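Local coordinates for ribosomal RNA processing protein 6 (Trypanosoma brucei brucei, PDB 4NLC) that probably degrades and trims RNA from the 3' end as a 3'-5' exoribonuclease of the nuclear exosome, represented here by its catalytic core, at residues A[13-18]-A[308-313]; A[44-49]-A[260-265]; A[273-278]-A[297-302]. The protein carries 1 engineered substitution. All blocks are in the same frame, centred on the assembly; numbering follows the deposited sequence.

Contact 1: residues A[13-18]-A[308-313]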
# COMPACT_ATOMS: atom_id res chain seq x y z
N VAL A 13 -1.17 8.81 -13.72
CA VAL A 13 -0.53 9.15 -12.45
C VAL A 13 0.54 10.26 -12.61
O VAL A 13 1.35 10.22 -13.54
CB VAL A 13 0.00 7.90 -11.67
CG1 VAL A 13 0.47 8.29 -10.26
CG2 VAL A 13 -1.07 6.81 -11.57
N ASP A 14 0.52 11.26 -11.70
CA ASP A 14 1.49 12.35 -11.72
C ASP A 14 2.67 11.94 -10.84
O ASP A 14 2.54 11.94 -9.62
CB ASP A 14 0.84 13.65 -11.19
CG ASP A 14 1.68 14.92 -11.30
OD1 ASP A 14 2.91 14.85 -11.11
OD2 ASP A 14 1.08 15.99 -11.50
N ASN A 15 3.82 11.59 -11.46
CA ASN A 15 5.02 11.16 -10.73
C ASN A 15 6.05 12.26 -10.46
O ASN A 15 7.15 11.94 -10.01
CB ASN A 15 5.70 10.00 -11.46
CG ASN A 15 4.93 8.72 -11.44
OD1 ASN A 15 4.19 8.41 -10.50
ND2 ASN A 15 5.05 7.98 -12.51
N SER A 16 5.72 13.52 -10.74
CA SER A 16 6.68 14.63 -10.57
C SER A 16 7.05 14.89 -9.11
O SER A 16 6.27 14.55 -8.21
CB SER A 16 6.17 15.90 -11.24
OG SER A 16 5.17 16.54 -10.48
N PRO A 17 8.24 15.49 -8.83
CA PRO A 17 8.60 15.77 -7.42
C PRO A 17 7.88 17.01 -6.90
O PRO A 17 8.48 18.07 -6.72
CB PRO A 17 10.13 15.95 -7.47
CG PRO A 17 10.53 15.78 -8.92
CD PRO A 17 9.31 15.94 -9.74
N THR A 18 6.55 16.88 -6.72
CA THR A 18 5.62 17.89 -6.21
C THR A 18 4.83 17.27 -5.06
O THR A 18 4.43 16.12 -5.19
CB THR A 18 4.70 18.48 -7.31
OG1 THR A 18 3.80 19.42 -6.70
CG2 THR A 18 3.85 17.44 -8.00
N GLU A 308 9.17 9.04 -15.34
CA GLU A 308 8.74 9.13 -16.73
C GLU A 308 8.10 7.83 -17.24
O GLU A 308 7.04 7.86 -17.87
CB GLU A 308 9.94 9.54 -17.61
CG GLU A 308 10.52 10.91 -17.27
CD GLU A 308 9.55 12.07 -17.41
OE1 GLU A 308 9.11 12.35 -18.55
OE2 GLU A 308 9.20 12.68 -16.38
N ALA A 309 8.72 6.68 -16.95
CA ALA A 309 8.21 5.39 -17.41
C ALA A 309 7.08 4.87 -16.53
O ALA A 309 6.35 3.96 -16.92
CB ALA A 309 9.35 4.37 -17.45
N ASP A 310 6.89 5.50 -15.36
CA ASP A 310 5.96 5.08 -14.31
C ASP A 310 6.31 3.65 -13.88
O ASP A 310 5.45 2.76 -13.81
CB ASP A 310 4.47 5.27 -14.65
CG ASP A 310 3.57 5.06 -13.43
OD1 ASP A 310 4.06 5.25 -12.29
OD2 ASP A 310 2.40 4.65 -13.62
N ASP A 311 7.61 3.43 -13.64
CA ASP A 311 8.15 2.17 -13.17
C ASP A 311 8.88 2.42 -11.85
O ASP A 311 9.28 3.55 -11.59
CB ASP A 311 9.14 1.63 -14.21
CG ASP A 311 8.57 0.56 -15.11
OD1 ASP A 311 7.46 0.04 -14.80
OD2 ASP A 311 9.23 0.21 -16.10
N SER A 312 9.10 1.38 -11.04
CA SER A 312 9.89 1.62 -9.83
C SER A 312 11.37 1.81 -10.28
O SER A 312 11.73 1.27 -11.34
CB SER A 312 9.77 0.45 -8.86
OG SER A 312 10.45 -0.69 -9.35
N PRO A 313 12.23 2.54 -9.53
CA PRO A 313 13.65 2.63 -9.93
C PRO A 313 14.31 1.25 -10.18
O PRO A 313 15.09 1.13 -11.10
CB PRO A 313 14.29 3.39 -8.75
CG PRO A 313 13.19 4.21 -8.20
CD PRO A 313 12.00 3.26 -8.26
O HOH W 1 2.96 6.08 -9.97
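The side-chain amide of Asn15 lies against the carboxylate of Asp310, the C-prime residue just past helix 289-309, in a Schellman motif of the HRDC region. Asp310 adopts positive phi (58°), with Asp311 N bonded to Ala306 O and Asp310 N to Arg307 O; its CG, anti to the backbone N, carries the carboxylate toward the N-terminal loop. Asn15 ND2 donates to Asp310 OD1 at 2.9 Å, with an N-H...O angle of 158°. The bond leaves within the amide plane but reaches OD1 from above the carboxylate plane; the amide and carboxylate planes are 45° apart. OD1 also accepts from Tyr105 N, and Asn15 OD1 from Gln106 NE2, tying the pair to the loop that follows strand 92-100. Asn15 O in turn receives Arg307 NH1, a second link to the helix. One residue on, Ser16 N donates to Asp14 OD1, closing an Asx turn, and Ser16 OG donates to the same oxygen. A water closes the bridge by donating to Asn15 OD1 and to Asp310 OD1, at 2.7 Å from each of these oxygens.

Contact 2: residues A[44-49]-A[260-265]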
# COMPACT_ATOMS: atom_id res chain seq x y z
N ARG A 44 -12.34 15.95 11.55
CA ARG A 44 -13.41 14.99 11.83
C ARG A 44 -12.92 13.80 12.69
O ARG A 44 -13.59 13.44 13.66
CB ARG A 44 -14.08 14.51 10.54
CG ARG A 44 -15.45 13.92 10.79
CD ARG A 44 -16.11 13.48 9.50
NE ARG A 44 -16.52 14.60 8.64
CZ ARG A 44 -17.03 14.44 7.43
NH1 ARG A 44 -17.22 13.23 6.94
NH2 ARG A 44 -17.37 15.49 6.70
N ILE A 45 -11.75 13.20 12.35
CA ILE A 45 -11.18 12.07 13.10
C ILE A 45 -10.82 12.48 14.55
O ILE A 45 -11.09 11.72 15.50
CB ILE A 45 -9.99 11.42 12.34
CG1 ILE A 45 -10.43 10.86 10.94
CG2 ILE A 45 -9.28 10.36 13.19
CD1 ILE A 45 -9.27 10.34 10.02
N LYS A 46 -10.24 13.67 14.74
CA LYS A 46 -9.89 14.15 16.08
C LYS A 46 -11.13 14.51 16.91
O LYS A 46 -11.04 14.54 18.13
CB LYS A 46 -8.90 15.33 16.02
CG LYS A 46 -7.53 14.93 15.47
CD LYS A 46 -6.76 16.11 14.99
CE LYS A 46 -5.42 15.71 14.42
NZ LYS A 46 -4.69 16.89 13.87
N ALA A 47 -12.28 14.79 16.27
CA ALA A 47 -13.54 15.12 16.95
C ALA A 47 -14.48 13.90 17.09
O ALA A 47 -15.61 14.06 17.53
CB ALA A 47 -14.25 16.23 16.18
N VAL A 48 -14.04 12.68 16.68
CA VAL A 48 -14.92 11.50 16.67
C VAL A 48 -14.65 10.56 17.84
O VAL A 48 -13.50 10.31 18.19
CB VAL A 48 -14.85 10.78 15.27
CG1 VAL A 48 -14.32 9.35 15.35
CG2 VAL A 48 -16.21 10.82 14.58
N SER A 49 -15.74 10.03 18.42
CA SER A 49 -15.67 9.09 19.55
C SER A 49 -15.77 7.66 19.05
O SER A 49 -16.32 7.41 17.98
CB SER A 49 -16.83 9.34 20.51
OG SER A 49 -17.01 10.71 20.81
N LEU A 260 -2.90 6.45 13.73
CA LEU A 260 -2.47 5.83 12.47
C LEU A 260 -3.36 6.27 11.29
O LEU A 260 -2.86 6.48 10.19
CB LEU A 260 -2.44 4.30 12.59
CG LEU A 260 -1.72 3.54 11.47
CD1 LEU A 260 -0.23 3.86 11.46
CD2 LEU A 260 -1.93 2.07 11.59
N SER A 261 -4.67 6.44 11.54
CA SER A 261 -5.62 6.91 10.52
C SER A 261 -5.38 8.37 10.15
O SER A 261 -5.80 8.79 9.08
CB SER A 261 -7.06 6.68 10.96
OG SER A 261 -7.50 7.65 11.91
N LEU A 262 -4.67 9.14 11.01
CA LEU A 262 -4.29 10.53 10.78
C LEU A 262 -2.99 10.67 9.97
O LEU A 262 -2.60 11.78 9.58
CB LEU A 262 -4.21 11.30 12.11
CG LEU A 262 -5.57 11.52 12.79
CD1 LEU A 262 -5.39 11.98 14.22
CD2 LEU A 262 -6.42 12.54 12.01
N GLU A 263 -2.35 9.55 9.66
CA GLU A 263 -1.16 9.57 8.83
C GLU A 263 -1.55 9.87 7.39
O GLU A 263 -2.67 9.58 6.96
CB GLU A 263 -0.38 8.26 8.93
CG GLU A 263 0.21 8.11 10.32
CD GLU A 263 1.22 7.00 10.53
OE1 GLU A 263 1.41 6.19 9.60
OE2 GLU A 263 1.77 6.92 11.65
N ARG A 264 -0.63 10.52 6.67
CA ARG A 264 -0.86 10.94 5.31
C ARG A 264 0.06 10.24 4.36
O ARG A 264 1.24 10.02 4.67
CB ARG A 264 -0.58 12.44 5.16
CG ARG A 264 -1.47 13.36 5.95
CD ARG A 264 -1.01 14.80 5.76
NE ARG A 264 0.20 15.08 6.52
CZ ARG A 264 1.41 15.17 5.98
NH1 ARG A 264 1.58 15.02 4.67
NH2 ARG A 264 2.47 15.43 6.74
N TYR A 265 -0.47 9.95 3.17
CA TYR A 265 0.32 9.44 2.08
C TYR A 265 1.21 10.63 1.60
O TYR A 265 0.73 11.77 1.48
CB TYR A 265 -0.58 8.99 0.90
CG TYR A 265 0.24 8.65 -0.33
CD1 TYR A 265 1.03 7.49 -0.36
CD2 TYR A 265 0.38 9.56 -1.37
CE1 TYR A 265 1.90 7.24 -1.43
CE2 TYR A 265 1.23 9.30 -2.45
CZ TYR A 265 1.98 8.14 -2.48
OH TYR A 265 2.80 7.86 -3.54
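Ser261 OG donates a hydrogen bond to Arg258 O, one turn back in its own helix, and Ile45 presses on the same oxygen with two carbons. Ile45 CG2 comes to 3.5 Å from Ser261 OG and Ile45 CD1 to 3.7 Å, so the hydroxyl meets its polar partner within the helix and a hydrocarbon surface across the contact. The first torsion of Ser261 (78°) sets OG between its backbone N and carbonyl carbon. The other half of the contact is apolar. The side chains of Ile45 and Leu262 pass each other running opposite ways, with Ile45 CB 3.8 Å from Leu262 CD2 and Ile45 CG2 equally close to that methyl. Leu262 CD1 instead faces the aliphatic chain of Lys46, which is extended beyond CG and passes Leu262 at a slant: Lys46 CE lies 3.7 Å from Leu262 CD1. The two branches of one leucine thus divide their contacts, CD2 mainly meeting the buried isoleucine and CD1 the methylene chain of the exposed lysine. Ser261 O accepts from His39 NE2, whose side chain also touches Ile45, so the loop leading into helix 42-46 is bonded to the end of helix 249-261. The short helix 42-46 thereby packs on the end region of helix 249-261, beside the mixed sheet of the RNase H-like 3'-5' exonuclease fold. Ser261 rests on Leu169 of that sheet's edge strand 169-171, while Glu263, in the turn after helix 249-261, makes a salt bridge to Arg156 of helix 152-162.

Contact 3: residues A[273-278]-A[297-302]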
# COMPACT_ATOMS: atom_id res chain seq x y z
N ASP A 273 20.85 15.17 -3.38
CA ASP A 273 22.09 15.26 -2.60
C ASP A 273 22.24 14.09 -1.61
O ASP A 273 23.33 13.91 -1.09
CB ASP A 273 22.14 16.59 -1.79
CG ASP A 273 21.69 17.87 -2.48
OD1 ASP A 273 21.90 18.01 -3.70
OD2 ASP A 273 21.18 18.77 -1.78
N VAL A 274 21.13 13.35 -1.30
CA VAL A 274 21.10 12.33 -0.24
C VAL A 274 20.67 10.90 -0.67
O VAL A 274 21.40 9.96 -0.34
CB VAL A 274 20.21 12.83 0.96
CG1 VAL A 274 20.15 11.81 2.11
CG2 VAL A 274 20.68 14.19 1.48
N THR A 275 19.47 10.72 -1.29
CA THR A 275 18.84 9.42 -1.62
C THR A 275 19.82 8.36 -2.14
O THR A 275 19.77 7.22 -1.65
CB THR A 275 17.62 9.57 -2.55
OG1 THR A 275 16.77 10.60 -2.07
CG2 THR A 275 16.79 8.29 -2.65
N TYR A 276 20.71 8.72 -3.10
CA TYR A 276 21.71 7.81 -3.65
C TYR A 276 22.59 7.14 -2.55
O TYR A 276 22.85 5.94 -2.63
CB TYR A 276 22.55 8.50 -4.75
CG TYR A 276 23.66 9.39 -4.24
CD1 TYR A 276 23.41 10.71 -3.87
CD2 TYR A 276 24.97 8.92 -4.14
CE1 TYR A 276 24.43 11.53 -3.39
CE2 TYR A 276 26.00 9.74 -3.68
CZ TYR A 276 25.73 11.04 -3.31
OH TYR A 276 26.74 11.85 -2.86
N LYS A 277 22.99 7.91 -1.51
CA LYS A 277 23.80 7.41 -0.39
C LYS A 277 23.01 6.42 0.47
O LYS A 277 23.59 5.45 0.97
CB LYS A 277 24.31 8.56 0.51
CG LYS A 277 25.45 9.39 -0.08
CD LYS A 277 25.82 10.56 0.84
CE LYS A 277 24.81 11.69 0.79
NZ LYS A 277 24.29 12.04 2.14
N GLN A 278 21.70 6.67 0.64
CA GLN A 278 20.80 5.82 1.42
C GLN A 278 20.58 4.46 0.76
O GLN A 278 20.38 3.47 1.46
CB GLN A 278 19.46 6.53 1.64
CG GLN A 278 19.53 7.69 2.64
CD GLN A 278 18.32 8.60 2.62
OE1 GLN A 278 17.58 8.71 1.64
NE2 GLN A 278 18.14 9.35 3.70
N GLU A 297 24.96 10.62 -10.22
CA GLU A 297 24.29 11.03 -11.46
C GLU A 297 23.49 9.89 -12.10
O GLU A 297 22.39 10.15 -12.58
CB GLU A 297 25.28 11.68 -12.45
CG GLU A 297 25.93 12.97 -11.98
CD GLU A 297 25.03 14.19 -11.88
OE1 GLU A 297 24.28 14.46 -12.85
OE2 GLU A 297 25.09 14.89 -10.85
N ILE A 298 24.03 8.65 -12.12
CA ILE A 298 23.29 7.49 -12.64
C ILE A 298 22.04 7.25 -11.75
O ILE A 298 20.94 7.03 -12.27
CB ILE A 298 24.15 6.20 -12.74
CG1 ILE A 298 25.28 6.33 -13.82
CG2 ILE A 298 23.27 4.95 -12.98
CD1 ILE A 298 24.83 6.43 -15.35
N PHE A 299 22.21 7.33 -10.42
CA PHE A 299 21.12 7.15 -9.48
C PHE A 299 20.04 8.22 -9.66
O PHE A 299 18.86 7.90 -9.62
CB PHE A 299 21.63 7.08 -8.02
CG PHE A 299 20.56 6.61 -7.07
CD1 PHE A 299 19.63 7.50 -6.53
CD2 PHE A 299 20.42 5.26 -6.76
CE1 PHE A 299 18.60 7.05 -5.69
CE2 PHE A 299 19.41 4.82 -5.90
CZ PHE A 299 18.50 5.72 -5.38
N ASN A 300 20.44 9.48 -9.86
CA ASN A 300 19.49 10.57 -10.06
C ASN A 300 18.79 10.47 -11.39
O ASN A 300 17.60 10.74 -11.45
CB ASN A 300 20.12 11.94 -9.83
CG ASN A 300 20.39 12.16 -8.37
OD1 ASN A 300 19.98 11.36 -7.52
ND2 ASN A 300 21.06 13.23 -8.04
N TRP A 301 19.52 10.00 -12.43
CA TRP A 301 18.93 9.74 -13.74
C TRP A 301 17.91 8.58 -13.61
O TRP A 301 16.82 8.65 -14.19
CB TRP A 301 20.01 9.37 -14.77
CG TRP A 301 19.39 9.03 -16.09
CD1 TRP A 301 19.00 9.90 -17.05
CD2 TRP A 301 18.89 7.74 -16.48
NE1 TRP A 301 18.31 9.24 -18.04
CE2 TRP A 301 18.23 7.91 -17.72
CE3 TRP A 301 18.94 6.45 -15.92
CZ2 TRP A 301 17.67 6.84 -18.42
CZ3 TRP A 301 18.37 5.39 -16.61
CH2 TRP A 301 17.75 5.59 -17.85
N ARG A 302 18.27 7.51 -12.87
CA ARG A 302 17.44 6.32 -12.69
C ARG A 302 16.11 6.68 -12.06
O ARG A 302 15.09 6.13 -12.47
CB ARG A 302 18.19 5.20 -11.93
CG ARG A 302 17.46 3.87 -11.92
CD ARG A 302 18.13 2.85 -11.03
NE ARG A 302 18.00 3.21 -9.63
CZ ARG A 302 17.74 2.36 -8.65
NH1 ARG A 302 17.62 1.06 -8.91
NH2 ARG A 302 17.61 2.79 -7.41
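Phe299 turns one face of its ring to the backbone of Tyr276 in a CH-pi contact: Tyr276 CA stands 3.8 Å from the ring centroid, 19° off the normal. With CG anti to the backbone N (chi1 -168°), the phenyl group reaches out from helix 289-309 to the first turn of helix 275-280. Apolar packing widens this contact. Tyr276 CB lies 3.6 Å from Phe299 CD1, while the phenol ring leads away, one of its faces lying against Lys277 CG. Thr275 adds its methyl, CG2 approaching Phe299 CE1 obliquely at 3.7 Å. Polar bonds fix the surroundings and do not cross between the two helical turns. Thr275 OG1 accepts from Asp271 N, which anchors the hydroxyl while CG2 meets the ring. Asn300 ND2 donates to Pro272 O, and Asp273 makes a salt bridge with Arg296, so the turn leading into helix 275-280 is also fastened to the long helix. Phe299 additionally touches Ile319 of helix 319-328, and the neighbouring Ile298 and Trp301 pack on helix 351-359. Helix 289-309 thus packs on helices 319-328 and 351-359 as in an all-helical HRDC bundle, and Phe299 brings helix 275-280 against it.

Contacts 1 and 3 share helix 289-309 and touch where Pro313 meets Arg302; contact 2 lies apart, its centre about 28 Å from that of contact 1 and 34 Å from that of contact 3. None is wholly core: each sets at least one buried residue beside partly exposed ones, and contact 2 also includes an exposed lysine. Their chemistry differs with place. Contact 1, where the N-terminal loop meets the end of an HRDC helix, is polar and water-bridged. Contact 2, on the exonuclease side, relies on aliphatic branches, and contact 3, where helix 275-280 meets the long HRDC-region helix, on a phenyl face. Helices 249-261 and 275-280, used by contacts 2 and 3, follow each other in the chain.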